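Local coordinates for protein NADH:ubiquinone oxidoreductase, Na translocating, F subunit (Porphyromonas gingivalis, PDB 2R6H) that binds flavin-adenine dinucleotide and belongs to an oxidoreductase family whose members combine an FAD-binding domain with an NAD-binding domain, at residues 203-207 with 217-221; 164-168 with 190-194; 16-20 with 59-63; 158-162 with 174-178. All blocks are in the same frame, centred on the assembly; numbering follows the deposited sequence.

How the contacts relate
Contacts 1, 2 and 4 share the parallel sheet of the NAD-binding domain, while contact 3 joins a strand of the antiparallel sheet to a loop. The centres of contacts 1 and 2 lie about 10 Å apart, and each is about 12 Å from that of contact 4. Neighbouring strands 216-222, 188-194 and 158-164 join the three, and Tyr190 packs against both Phe218 of contact 1 and Tyr161 of contact 4. Contact 3 stands apart, its centre about 20 Å from that of contact 2 and about 28 Å from that of contact 4. Contact 2 reaches the cofactor, since Ala166 touches FAD; the side chains of Asn19, Gln174 and Phe206 are about 12 to 14 Å from it.

Contact 1: residues 203-207 with 217-221. With SO4 (sulfate ion), chain F.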
loop_
_atom_site.group_PDB
_atom_site.type_symbol
_atom_site.label_atom_id
_atom_site.label_comp_id
_atom_site.label_asym_id
_atom_site.label_seq_id
_atom_site.Cartn_x
_atom_site.Cartn_y
_atom_site.Cartn_z
ATOM N N GLU A 203 -9.125 -8.136 -0.637
ATOM C CA GLU A 203 -9.284 -9.348 0.151
ATOM C C GLU A 203 -9.582 -10.575 -0.694
ATOM O O GLU A 203 -8.963 -11.619 -0.510
ATOM C CB GLU A 203 -10.345 -9.208 1.233
ATOM C CG GLU A 203 -10.561 -10.535 1.956
ATOM C CD GLU A 203 -11.539 -10.468 3.122
ATOM O OE1 GLU A 203 -12.134 -9.386 3.355
ATOM O OE2 GLU A 203 -11.699 -11.505 3.810
ATOM N N GLU A 204 -10.520 -10.469 -1.621
ATOM C CA GLU A 204 -10.911 -11.649 -2.371
ATOM C C GLU A 204 -9.742 -12.207 -3.195
ATOM O O GLU A 204 -9.553 -13.419 -3.258
ATOM C CB GLU A 204 -12.157 -11.377 -3.216
ATOM C CG GLU A 204 -12.610 -12.547 -4.103
ATOM C CD GLU A 204 -13.087 -13.779 -3.333
ATOM O OE1 GLU A 204 -13.245 -13.704 -2.089
ATOM O OE2 GLU A 204 -13.298 -14.824 -3.993
ATOM N N ASP A 205 -8.952 -11.322 -3.801
ATOM C CA ASP A 205 -7.715 -11.707 -4.479
ATOM C C ASP A 205 -6.976 -12.769 -3.686
ATOM O O ASP A 205 -6.539 -13.781 -4.232
ATOM C CB ASP A 205 -6.781 -10.503 -4.628
ATOM C CG ASP A 205 -7.259 -9.497 -5.668
ATOM O OD1 ASP A 205 -8.370 -9.680 -6.212
ATOM O OD2 ASP A 205 -6.514 -8.521 -5.938
ATOM N N PHE A 206 -6.820 -12.514 -2.392
ATOM C CA PHE A 206 -6.093 -13.413 -1.498
ATOM C C PHE A 206 -6.900 -14.652 -1.067
ATOM O O PHE A 206 -6.339 -15.739 -0.969
ATOM C CB PHE A 206 -5.559 -12.648 -0.275
ATOM C CG PHE A 206 -4.662 -11.496 -0.622
ATOM C CD1 PHE A 206 -3.399 -11.716 -1.138
ATOM C CD2 PHE A 206 -5.080 -10.193 -0.429
ATOM C CE1 PHE A 206 -2.570 -10.659 -1.469
ATOM C CE2 PHE A 206 -4.253 -9.123 -0.754
ATOM C CZ PHE A 206 -2.994 -9.363 -1.273
ATOM N N ARG A 207 -8.201 -14.499 -0.812
ATOM C CA ARG A 207 -9.044 -15.663 -0.519
ATOM C C ARG A 207 -8.978 -16.685 -1.646
ATOM O O ARG A 207 -8.969 -17.881 -1.403
ATOM C CB ARG A 207 -10.505 -15.274 -0.280
ATOM C CG ARG A 207 -10.739 -14.464 0.973
ATOM C CD ARG A 207 -9.888 -14.942 2.133
ATOM N NE ARG A 207 -9.978 -14.012 3.262
ATOM C CZ ARG A 207 -9.119 -13.973 4.281
ATOM N NH1 ARG A 207 -8.089 -14.812 4.323
ATOM N NH2 ARG A 207 -9.287 -13.087 5.258
ATOM N N LYS A 217 -1.460 -18.248 3.601
ATOM C CA LYS A 217 -2.518 -17.780 4.489
ATOM C C LYS A 217 -2.539 -16.262 4.547
ATOM O O LYS A 217 -1.499 -15.604 4.501
ATOM C CB LYS A 217 -2.354 -18.356 5.893
ATOM C CG LYS A 217 -2.422 -19.858 5.951
ATOM C CD LYS A 217 -3.846 -20.344 6.060
ATOM C CE LYS A 217 -3.868 -21.863 6.271
ATOM N NZ LYS A 217 -4.955 -22.347 7.206
ATOM N N PHE A 218 -3.740 -15.716 4.648
ATOM C CA PHE A 218 -3.924 -14.283 4.705
ATOM C C PHE A 218 -4.759 -13.951 5.921
ATOM O O PHE A 218 -5.834 -14.501 6.106
ATOM C CB PHE A 218 -4.639 -13.823 3.442
ATOM C CG PHE A 218 -4.984 -12.366 3.430
ATOM C CD1 PHE A 218 -6.297 -11.957 3.242
ATOM C CD2 PHE A 218 -4.001 -11.404 3.591
ATOM C CE1 PHE A 218 -6.634 -10.621 3.214
ATOM C CE2 PHE A 218 -4.329 -10.053 3.568
ATOM C CZ PHE A 218 -5.653 -9.662 3.381
ATOM N N HIS A 219 -4.258 -13.059 6.761
ATOM C CA HIS A 219 -4.998 -12.643 7.938
ATOM C C HIS A 219 -5.139 -11.139 7.978
ATOM O O HIS A 219 -4.173 -10.415 7.764
ATOM C CB HIS A 219 -4.281 -13.083 9.209
ATOM C CG HIS A 219 -4.180 -14.564 9.365
ATOM N ND1 HIS A 219 -2.984 -15.242 9.272
ATOM C CD2 HIS A 219 -5.130 -15.499 9.608
ATOM C CE1 HIS A 219 -3.200 -16.534 9.446
ATOM N NE2 HIS A 219 -4.492 -16.715 9.655
ATOM N N ILE A 220 -6.343 -10.673 8.284
ATOM C CA ILE A 220 -6.589 -9.256 8.511
ATOM C C ILE A 220 -6.667 -8.972 10.010
ATOM O O ILE A 220 -7.202 -9.778 10.754
ATOM C CB ILE A 220 -7.906 -8.854 7.878
ATOM C CG1 ILE A 220 -7.756 -8.805 6.367
ATOM C CG2 ILE A 220 -8.373 -7.526 8.421
ATOM C CD1 ILE A 220 -9.045 -9.064 5.666
ATOM N N ALA A 221 -6.114 -7.850 10.459
ATOM C CA ALA A 221 -6.219 -7.464 11.864
ATOM C C ALA A 221 -6.636 -6.011 11.949
ATOM O O ALA A 221 -6.004 -5.130 11.367
ATOM C CB ALA A 221 -4.911 -7.683 12.598
HETATM S S SO4 F . -12.119 -6.854 -2.753
HETATM O O1 SO4 F . -11.779 -5.772 -1.833
HETATM O O2 SO4 F . -11.534 -8.101 -2.267
HETATM O O3 SO4 F . -13.571 -7.011 -2.827
HETATM O O4 SO4 F . -11.582 -6.534 -4.076
#
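Glu203 OE2 is gripped by two nitrogens of Arg207, whose remaining nitrogen crosses to Phe218 on the strand. The guanidinium comes side-on: NE of Arg207 lies 3.1 Å from OE2 of Glu203, on its anti lone pair, and NH2 of Arg207 meets the same oxygen at 3.2 Å from above the carboxylate plane. This salt bridge lies within one helical turn and holds the guanidinium so that Arg207 NH1 can donate to Phe218 O, 2.9 Å away with an N-H...O angle of 161°. NH1 also forms a salt bridge with Glu210. Phe218 CD1 sits over one guanidinium face, whereas CB of Phe206 lies over the Phe218 ring, 4.0 Å from its centroid, as a CH-pi contact. A chi1 of 175° swings the Phe218 ring toward the helix, against Phe206, and Ile220 CD1 approaches Glu203 CD at 3.8 Å. At the start of the helix Glu204 N donates to O2 of a sulfate, probably from the crystallisation liquor, at 2.7 Å. The packing joins helix 203-212 to strand 216-222 within a beta-alpha-beta unit. Arg207, placed between two glutamates and a strand carbonyl, probably keeps its positive charge and fastens helix to sheet alongside the phenylalanines.

Contact 2: residues 164-168 with 190-194; sequences GGAGM and YWYGA
Tyr192 OH donates to Gly165 O across 3.0 Å, tying strand 188-194 to the glycine-rich turn between strand 158-164 and helix 168-181. A glycine-rich loop between a central strand of the parallel sheet and the next helix is characteristic of Rossmann-like nucleotide-binding domains, consistent with the NAD-binding family of this protein. Gly165 O lies at the edge of the Tyr192 ring and in its plane, but the hydroxyl meets the carbonyl from a tilted position, with a C=O...O angle of 110°. The backbone of Gly164 reaches the same ring, its C being 3.9 Å from CE1 of Tyr192.

Selenomethionine Met168 packs against both tyrosines, its CG next to CE1 of Tyr192. Its methyl CE rests over one face of the Tyr192 ring, offset toward the rim, and approaches CE2 of Tyr190 at 3.5 Å. A bend at chi2 (-78°) carries the chain across the Tyr192 ring at about a right angle and obliquely past Tyr190, giving two Met-aromatic contacts: SE is 5.1 Å from the Tyr190 centroid, at the ring edge, and 5.2 Å from the Tyr192 centroid, obliquely placed.

Further out, Phe201 touches both Met168 and Tyr192, and Tyr190 is in turn packed against Phe206 and Phe218. Within the turn, Ala166 lines the FAD pocket and touches FAD, so the tyrosine-held backbone is directly continuous with the ligand site. Farther along the strand, Gly193 O comes within 3.8 Å of Gly164 CA.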
loop_
_atom_site.group_PDB
_atom_site.type_symbol
_atom_site.label_atom_id
_atom_site.label_comp_id
_atom_site.label_asym_id
_atom_site.label_seq_id
_atom_site.Cartn_x
_atom_site.Cartn_y
_atom_site.Cartn_z
ATOM N N GLY A 164 0.718 -2.639 6.029
ATOM C CA GLY A 164 -0.174 -1.643 6.603
ATOM C C GLY A 164 -0.408 -0.498 5.625
ATOM O O GLY A 164 0.511 -0.117 4.905
ATOM N N GLY A 165 -1.628 0.044 5.578
ATOM C CA GLY A 165 -1.904 1.186 4.720
ATOM C C GLY A 165 -1.563 0.921 3.268
ATOM O O GLY A 165 -1.712 -0.203 2.802
ATOM N N ALA A 166 -1.110 1.951 2.562
ATOM C CA ALA A 166 -0.832 1.838 1.135
ATOM C C ALA A 166 0.364 0.928 0.875
ATOM O O ALA A 166 0.751 0.708 -0.272
ATOM C CB ALA A 166 -0.595 3.215 0.531
ATOM N N GLY A 167 0.943 0.402 1.949
ATOM C CA GLY A 167 1.994 -0.592 1.837
ATOM C C GLY A 167 1.490 -1.910 1.281
ATOM O O GLY A 167 2.242 -2.878 1.173
HETATM N N MSE A 168 0.209 -1.946 0.927
HETATM C CA MSE A 168 -0.361 -3.093 0.230
HETATM C C MSE A 168 0.335 -3.326 -1.107
HETATM O O MSE A 168 0.388 -4.452 -1.601
HETATM C CB MSE A 168 -1.863 -2.895 0.015
HETATM C CG MSE A 168 -2.732 -3.906 0.745
HETATM SE SE MSE A 168 -2.784 -5.638 -0.150
HETATM C CE MSE A 168 -4.015 -6.561 1.048
ATOM N N TYR A 190 0.508 -13.655 4.825
ATOM C CA TYR A 190 0.440 -12.203 4.710
ATOM C C TYR A 190 -0.476 -11.671 5.799
ATOM O O TYR A 190 -1.641 -12.025 5.847
ATOM C CB TYR A 190 -0.101 -11.827 3.340
ATOM C CG TYR A 190 -0.209 -10.352 3.079
ATOM C CD1 TYR A 190 0.605 -9.452 3.725
ATOM C CD2 TYR A 190 -1.112 -9.859 2.153
ATOM C CE1 TYR A 190 0.510 -8.096 3.471
ATOM C CE2 TYR A 190 -1.204 -8.511 1.886
ATOM C CZ TYR A 190 -0.397 -7.628 2.545
ATOM O OH TYR A 190 -0.493 -6.272 2.287
ATOM N N TRP A 191 0.058 -10.845 6.687
ATOM C CA TRP A 191 -0.722 -10.252 7.764
ATOM C C TRP A 191 -0.884 -8.769 7.501
ATOM O O TRP A 191 0.064 -8.011 7.666
ATOM C CB TRP A 191 0.001 -10.437 9.097
ATOM C CG TRP A 191 0.213 -11.867 9.467
ATOM C CD1 TRP A 191 1.085 -12.744 8.889
ATOM C CD2 TRP A 191 -0.458 -12.596 10.492
ATOM N NE1 TRP A 191 0.995 -13.974 9.490
ATOM C CE2 TRP A 191 0.051 -13.907 10.478
ATOM C CE3 TRP A 191 -1.436 -12.267 11.425
ATOM C CZ2 TRP A 191 -0.386 -14.881 11.361
ATOM C CZ3 TRP A 191 -1.866 -13.233 12.295
ATOM C CH2 TRP A 191 -1.345 -14.523 12.259
ATOM N N TYR A 192 -2.072 -8.345 7.097
ATOM C CA TYR A 192 -2.302 -6.928 6.800
ATOM C C TYR A 192 -3.126 -6.246 7.884
ATOM O O TYR A 192 -4.186 -6.731 8.259
ATOM C CB TYR A 192 -3.017 -6.783 5.455
ATOM C CG TYR A 192 -3.316 -5.352 5.056
ATOM C CD1 TYR A 192 -2.361 -4.578 4.402
ATOM C CD2 TYR A 192 -4.552 -4.778 5.320
ATOM C CE1 TYR A 192 -2.632 -3.268 4.031
ATOM C CE2 TYR A 192 -4.831 -3.479 4.953
ATOM C CZ TYR A 192 -3.870 -2.731 4.309
ATOM O OH TYR A 192 -4.152 -1.439 3.955
ATOM N N GLY A 193 -2.650 -5.114 8.378
ATOM C CA GLY A 193 -3.384 -4.389 9.397
ATOM C C GLY A 193 -4.120 -3.164 8.891
ATOM O O GLY A 193 -3.548 -2.301 8.231
ATOM N N ALA A 194 -5.404 -3.080 9.200
ATOM C CA ALA A 194 -6.194 -1.923 8.811
ATOM C C ALA A 194 -6.926 -1.396 10.037
ATOM O O ALA A 194 -7.162 -2.139 10.984
ATOM C CB ALA A 194 -7.172 -2.295 7.701
#

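Contact 3: residues 16-20 with 59-63. With SO4 (sulfate ion), chain E.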
loop_
_atom_site.group_PDB
_atom_site.type_symbol
_atom_site.label_atom_id
_atom_site.label_comp_id
_atom_site.label_asym_id
_atom_site.label_seq_id
_atom_site.Cartn_x
_atom_site.Cartn_y
_atom_site.Cartn_z
ATOM N N SER A 16 -8.445 4.089 -14.408
ATOM C CA SER A 16 -9.318 4.045 -13.241
ATOM C C SER A 16 -8.674 4.736 -12.044
ATOM O O SER A 16 -7.567 4.387 -11.635
ATOM C CB SER A 16 -9.667 2.598 -12.888
ATOM O OG SER A 16 -10.663 2.544 -11.881
ATOM N N ASN A 17 -9.374 5.718 -11.487
ATOM C CA ASN A 17 -9.000 6.291 -10.200
ATOM C C ASN A 17 -10.166 6.310 -9.217
ATOM O O ASN A 17 -10.713 7.368 -8.907
ATOM C CB ASN A 17 -8.445 7.706 -10.384
ATOM C CG ASN A 17 -7.459 8.090 -9.299
ATOM O OD1 ASN A 17 -6.650 7.272 -8.861
ATOM N ND2 ASN A 17 -7.522 9.341 -8.858
ATOM N N LYS A 18 -10.540 5.132 -8.728
ATOM C CA LYS A 18 -11.609 5.017 -7.743
ATOM C C LYS A 18 -11.049 4.724 -6.354
ATOM O O LYS A 18 -10.027 4.052 -6.216
ATOM C CB LYS A 18 -12.598 3.923 -8.151
ATOM C CG LYS A 18 -13.813 4.437 -8.908
ATOM C CD LYS A 18 -14.349 3.389 -9.868
ATOM C CE LYS A 18 -15.187 2.350 -9.140
ATOM N NZ LYS A 18 -15.695 1.298 -10.064
ATOM N N ASN A 19 -11.726 5.233 -5.330
ATOM C CA ASN A 19 -11.358 4.942 -3.949
ATOM C C ASN A 19 -11.450 3.454 -3.629
ATOM O O ASN A 19 -12.415 2.786 -4.003
ATOM C CB ASN A 19 -12.232 5.743 -2.983
ATOM C CG ASN A 19 -11.605 7.065 -2.587
ATOM O OD1 ASN A 19 -11.528 7.993 -3.391
ATOM N ND2 ASN A 19 -11.152 7.156 -1.343
ATOM N N VAL A 20 -10.439 2.940 -2.936
ATOM C CA VAL A 20 -10.388 1.531 -2.593
ATOM C C VAL A 20 -10.475 1.369 -1.043
ATOM O O VAL A 20 -10.853 0.319 -0.511
ATOM C CB VAL A 20 -9.152 0.893 -3.267
ATOM C CG1 VAL A 20 -7.954 0.837 -2.323
ATOM C CG2 VAL A 20 -9.497 -0.459 -3.822
ATOM N N TYR A 59 -12.941 16.227 -5.585
ATOM C CA TYR A 59 -12.534 14.831 -5.605
ATOM C C TYR A 59 -13.732 13.905 -5.770
ATOM O O TYR A 59 -14.830 14.235 -5.356
ATOM C CB TYR A 59 -11.790 14.488 -4.328
ATOM C CG TYR A 59 -10.372 14.996 -4.248
ATOM C CD1 TYR A 59 -9.644 15.276 -5.393
ATOM C CD2 TYR A 59 -9.747 15.144 -3.017
ATOM C CE1 TYR A 59 -8.325 15.716 -5.311
ATOM C CE2 TYR A 59 -8.441 15.583 -2.917
ATOM C CZ TYR A 59 -7.725 15.870 -4.064
ATOM O OH TYR A 59 -6.418 16.316 -3.950
ATOM N N ASP A 60 -13.518 12.746 -6.381
ATOM C CA ASP A 60 -14.586 11.768 -6.540
ATOM C C ASP A 60 -14.429 10.665 -5.506
ATOM O O ASP A 60 -13.525 9.837 -5.610
ATOM C CB ASP A 60 -14.568 11.162 -7.945
ATOM C CG ASP A 60 -15.880 10.477 -8.308
ATOM O OD1 ASP A 60 -16.726 10.298 -7.408
ATOM O OD2 ASP A 60 -16.075 10.125 -9.495
ATOM N N ILE A 61 -15.316 10.662 -4.514
ATOM C CA ILE A 61 -15.309 9.661 -3.445
ATOM C C ILE A 61 -16.656 8.935 -3.321
ATOM O O ILE A 61 -17.693 9.577 -3.203
ATOM C CB ILE A 61 -14.996 10.321 -2.078
ATOM C CG1 ILE A 61 -13.777 11.235 -2.187
ATOM C CG2 ILE A 61 -14.793 9.250 -0.990
ATOM C CD1 ILE A 61 -12.489 10.462 -2.267
ATOM N N GLN A 62 -16.648 7.608 -3.301
ATOM C CA GLN A 62 -17.902 6.855 -3.165
ATOM C C GLN A 62 -18.606 6.992 -1.802
ATOM O O GLN A 62 -17.982 7.272 -0.785
ATOM C CB GLN A 62 -17.680 5.376 -3.456
ATOM C CG GLN A 62 -16.930 5.086 -4.721
ATOM C CD GLN A 62 -15.453 5.008 -4.479
ATOM O OE1 GLN A 62 -14.793 6.033 -4.286
ATOM N NE2 GLN A 62 -14.915 3.793 -4.476
ATOM N N ASP A 63 -19.913 6.746 -1.803
ATOM C CA ASP A 63 -20.780 6.929 -0.632
ATOM C C ASP A 63 -20.175 6.441 0.681
ATOM O O ASP A 63 -20.312 7.092 1.716
ATOM C CB ASP A 63 -22.126 6.216 -0.846
ATOM C CG ASP A 63 -22.717 6.432 -2.260
ATOM O OD1 ASP A 63 -22.260 7.344 -3.005
ATOM O OD2 ASP A 63 -23.659 5.676 -2.614
HETATM S S SO4 E . -16.951 0.901 -6.207
HETATM O O1 SO4 E . -15.630 0.744 -6.803
HETATM O O2 SO4 E . -17.715 -0.294 -6.523
HETATM O O3 SO4 E . -16.841 1.016 -4.755
HETATM O O4 SO4 E . -17.644 2.079 -6.740
#
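Gln62 NE2 donates to Asn19 O at 2.7 Å, with an N-H...O angle of 156°. The carbonyl oxygen lies in the amide plane of Gln62, while the donor is tilted 22° from the carbonyl plane of Asn19. NE2 of Gln62 also points at O3 of a sulfate, a weak bond of 3.4 Å, so both of its N-H groups have an acceptor. The other end of the amide, Gln62 OE1, faces Asn19 N at 3.3 Å; this bond is weak, and the oxygen's place is doubtful. A chain bent at chi2 (91°) lays the Gln62 amide beside the backbone of Asn19.

The side chain of Asn19 is satisfied elsewhere: OD1 accepts from Lys25 NZ and ND2 donates to Ser21 O. Lys25 NZ also serves Asp60 O and Asn17 O, so a single ammonium group links both segments. Ile61 presents its aliphatic side chain to the Asn19 amide, with CG2 4.2 Å from CG of Asn19, and its own carbonyl accepts from Arg66. The sulfate, probably from the crystallisation liquor, is hydrogen-bonded to Arg64 as well.

The contact joins strand 9-19, in the antiparallel sheet, to the loop preceding helix 66-71. Its polar groups are thus largely backbone carbonyls answered by a glutamine and a lysine, which implies that the loop is held by side-chain donors rather than by strand pairing.

Contact 4: residues 158-162 with 174-178; sequences EMLYI and QILHL
Tyr161 and Gln174 make the polar link across this strand-helix interface: OH of Tyr161 donates to OE1 of Gln174 at 2.8 Å. The C=O...O angle is 137°, and the donor is tilted 22° from the carbonyl plane. OE1 lies at the ring edge, in its plane, while the ring and amide planes stand 76° apart. The amide's other end is used too, as Gln174 NE2 donates to Ser41 O.

A CH-pi contact covers one face of the same ring. Ile175 CD1 sits 3.9 Å from the Tyr161 centroid, and this methyl is closest to the ring at CG.

Apolar packing completes the interface. Leu178 CD1 lies 4.2 Å from Tyr161 CE1, and Leu178 CD2 meets the methyl CE of selenomethionine Met159 at 3.4 Å, the two chains reaching toward each other tip to tip. The Met159 chain runs toward the helix and bends at chi3, which brings CE onto Leu178 CD2.

Strand 158-164 and helix 168-181 begin a beta-alpha-beta unit, and their short axes are 11.7 Å apart here. Because the buried hydroxyl is answered by a buried glutamine oxygen, the tyrosine can cross the apolar layer between sheet and helix without leaving its polar end unmatched.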
loop_
_atom_site.group_PDB
_atom_site.type_symbol
_atom_site.label_atom_id
_atom_site.label_comp_id
_atom_site.label_asym_id
_atom_site.label_seq_id
_atom_site.Cartn_x
_atom_site.Cartn_y
_atom_site.Cartn_z
ATOM N N GLU A 158 10.571 -19.858 4.887
ATOM C CA GLU A 158 9.209 -19.390 5.109
ATOM C C GLU A 158 9.156 -17.885 4.915
ATOM O O GLU A 158 10.084 -17.182 5.292
ATOM C CB GLU A 158 8.714 -19.737 6.515
ATOM C CG GLU A 158 7.292 -19.254 6.782
ATOM C CD GLU A 158 6.782 -19.584 8.185
ATOM O OE1 GLU A 158 7.430 -20.393 8.900
ATOM O OE2 GLU A 158 5.716 -19.029 8.558
HETATM N N MSE A 159 8.073 -17.394 4.328
HETATM C CA MSE A 159 7.878 -15.965 4.212
HETATM C C MSE A 159 6.718 -15.515 5.092
HETATM O O MSE A 159 5.678 -16.175 5.166
HETATM C CB MSE A 159 7.596 -15.577 2.767
HETATM C CG MSE A 159 8.379 -16.372 1.733
HETATM SE SE MSE A 159 8.380 -15.548 -0.058
HETATM C CE MSE A 159 8.066 -17.155 -1.146
ATOM N N LEU A 160 6.917 -14.386 5.764
ATOM C CA LEU A 160 5.854 -13.723 6.506
ATOM C C LEU A 160 5.751 -12.272 6.054
ATOM O O LEU A 160 6.669 -11.485 6.282
ATOM C CB LEU A 160 6.137 -13.775 8.003
ATOM C CG LEU A 160 4.946 -13.616 8.952
ATOM C CD1 LEU A 160 5.276 -14.198 10.324
ATOM C CD2 LEU A 160 4.536 -12.156 9.062
ATOM N N TYR A 161 4.639 -11.927 5.404
ATOM C CA TYR A 161 4.398 -10.565 4.928
ATOM C C TYR A 161 3.611 -9.752 5.944
ATOM O O TYR A 161 2.621 -10.222 6.496
ATOM C CB TYR A 161 3.648 -10.593 3.597
ATOM C CG TYR A 161 4.535 -10.893 2.418
ATOM C CD1 TYR A 161 4.836 -12.199 2.060
ATOM C CD2 TYR A 161 5.083 -9.864 1.666
ATOM C CE1 TYR A 161 5.657 -12.464 0.988
ATOM C CE2 TYR A 161 5.903 -10.120 0.591
ATOM C CZ TYR A 161 6.187 -11.419 0.253
ATOM O OH TYR A 161 7.007 -11.661 -0.825
ATOM N N ILE A 162 4.058 -8.530 6.196
ATOM C CA ILE A 162 3.395 -7.656 7.151
ATOM C C ILE A 162 3.063 -6.346 6.461
ATOM O O ILE A 162 3.952 -5.534 6.229
ATOM C CB ILE A 162 4.324 -7.292 8.332
ATOM C CG1 ILE A 162 4.899 -8.538 8.999
ATOM C CG2 ILE A 162 3.585 -6.435 9.343
ATOM C CD1 ILE A 162 5.780 -8.226 10.173
ATOM N N GLN A 174 4.440 -8.748 -5.059
ATOM C CA GLN A 174 5.280 -9.906 -4.755
ATOM C C GLN A 174 4.443 -11.178 -4.545
ATOM O O GLN A 174 4.748 -12.231 -5.120
ATOM C CB GLN A 174 6.183 -9.635 -3.552
ATOM C CG GLN A 174 7.345 -8.706 -3.849
ATOM C CD GLN A 174 8.270 -8.532 -2.652
ATOM O OE1 GLN A 174 8.063 -9.139 -1.608
ATOM N NE2 GLN A 174 9.297 -7.704 -2.804
ATOM N N ILE A 175 3.374 -11.077 -3.756
ATOM C CA ILE A 175 2.519 -12.234 -3.494
ATOM C C ILE A 175 1.808 -12.726 -4.744
ATOM O O ILE A 175 1.718 -13.920 -4.975
ATOM C CB ILE A 175 1.519 -11.973 -2.365
ATOM C CG1 ILE A 175 2.261 -11.975 -1.034
ATOM C CG2 ILE A 175 0.463 -13.050 -2.340
ATOM C CD1 ILE A 175 1.677 -11.058 -0.011
ATOM N N LEU A 176 1.318 -11.808 -5.561
ATOM C CA LEU A 176 0.734 -12.194 -6.839
ATOM C C LEU A 176 1.781 -12.865 -7.720
ATOM O O LEU A 176 1.500 -13.836 -8.409
ATOM C CB LEU A 176 0.118 -10.984 -7.543
ATOM C CG LEU A 176 -1.225 -10.630 -6.915
ATOM C CD1 LEU A 176 -1.786 -9.358 -7.489
ATOM C CD2 LEU A 176 -2.186 -11.766 -7.130
ATOM N N HIS A 177 3.003 -12.363 -7.690
ATOM C CA HIS A 177 4.012 -12.954 -8.534
ATOM C C HIS A 177 4.312 -14.356 -8.043
ATOM O O HIS A 177 4.365 -15.304 -8.825
ATOM C CB HIS A 177 5.278 -12.118 -8.525
ATOM C CG HIS A 177 6.395 -12.726 -9.297
ATOM N ND1 HIS A 177 6.550 -12.532 -10.660
ATOM C CD2 HIS A 177 7.410 -13.540 -8.922
ATOM C CE1 HIS A 177 7.607 -13.197 -11.073
ATOM N NE2 HIS A 177 8.150 -13.819 -10.036
ATOM N N LEU A 178 4.500 -14.473 -6.731
ATOM C CA LEU A 178 4.795 -15.750 -6.103
ATOM C C LEU A 178 3.788 -16.848 -6.415
ATOM O O LEU A 178 4.161 -18.007 -6.526
ATOM C CB LEU A 178 4.890 -15.581 -4.597
ATOM C CG LEU A 178 6.158 -14.909 -4.074
ATOM C CD1 LEU A 178 5.951 -14.512 -2.611
ATOM C CD2 LEU A 178 7.342 -15.830 -4.228
#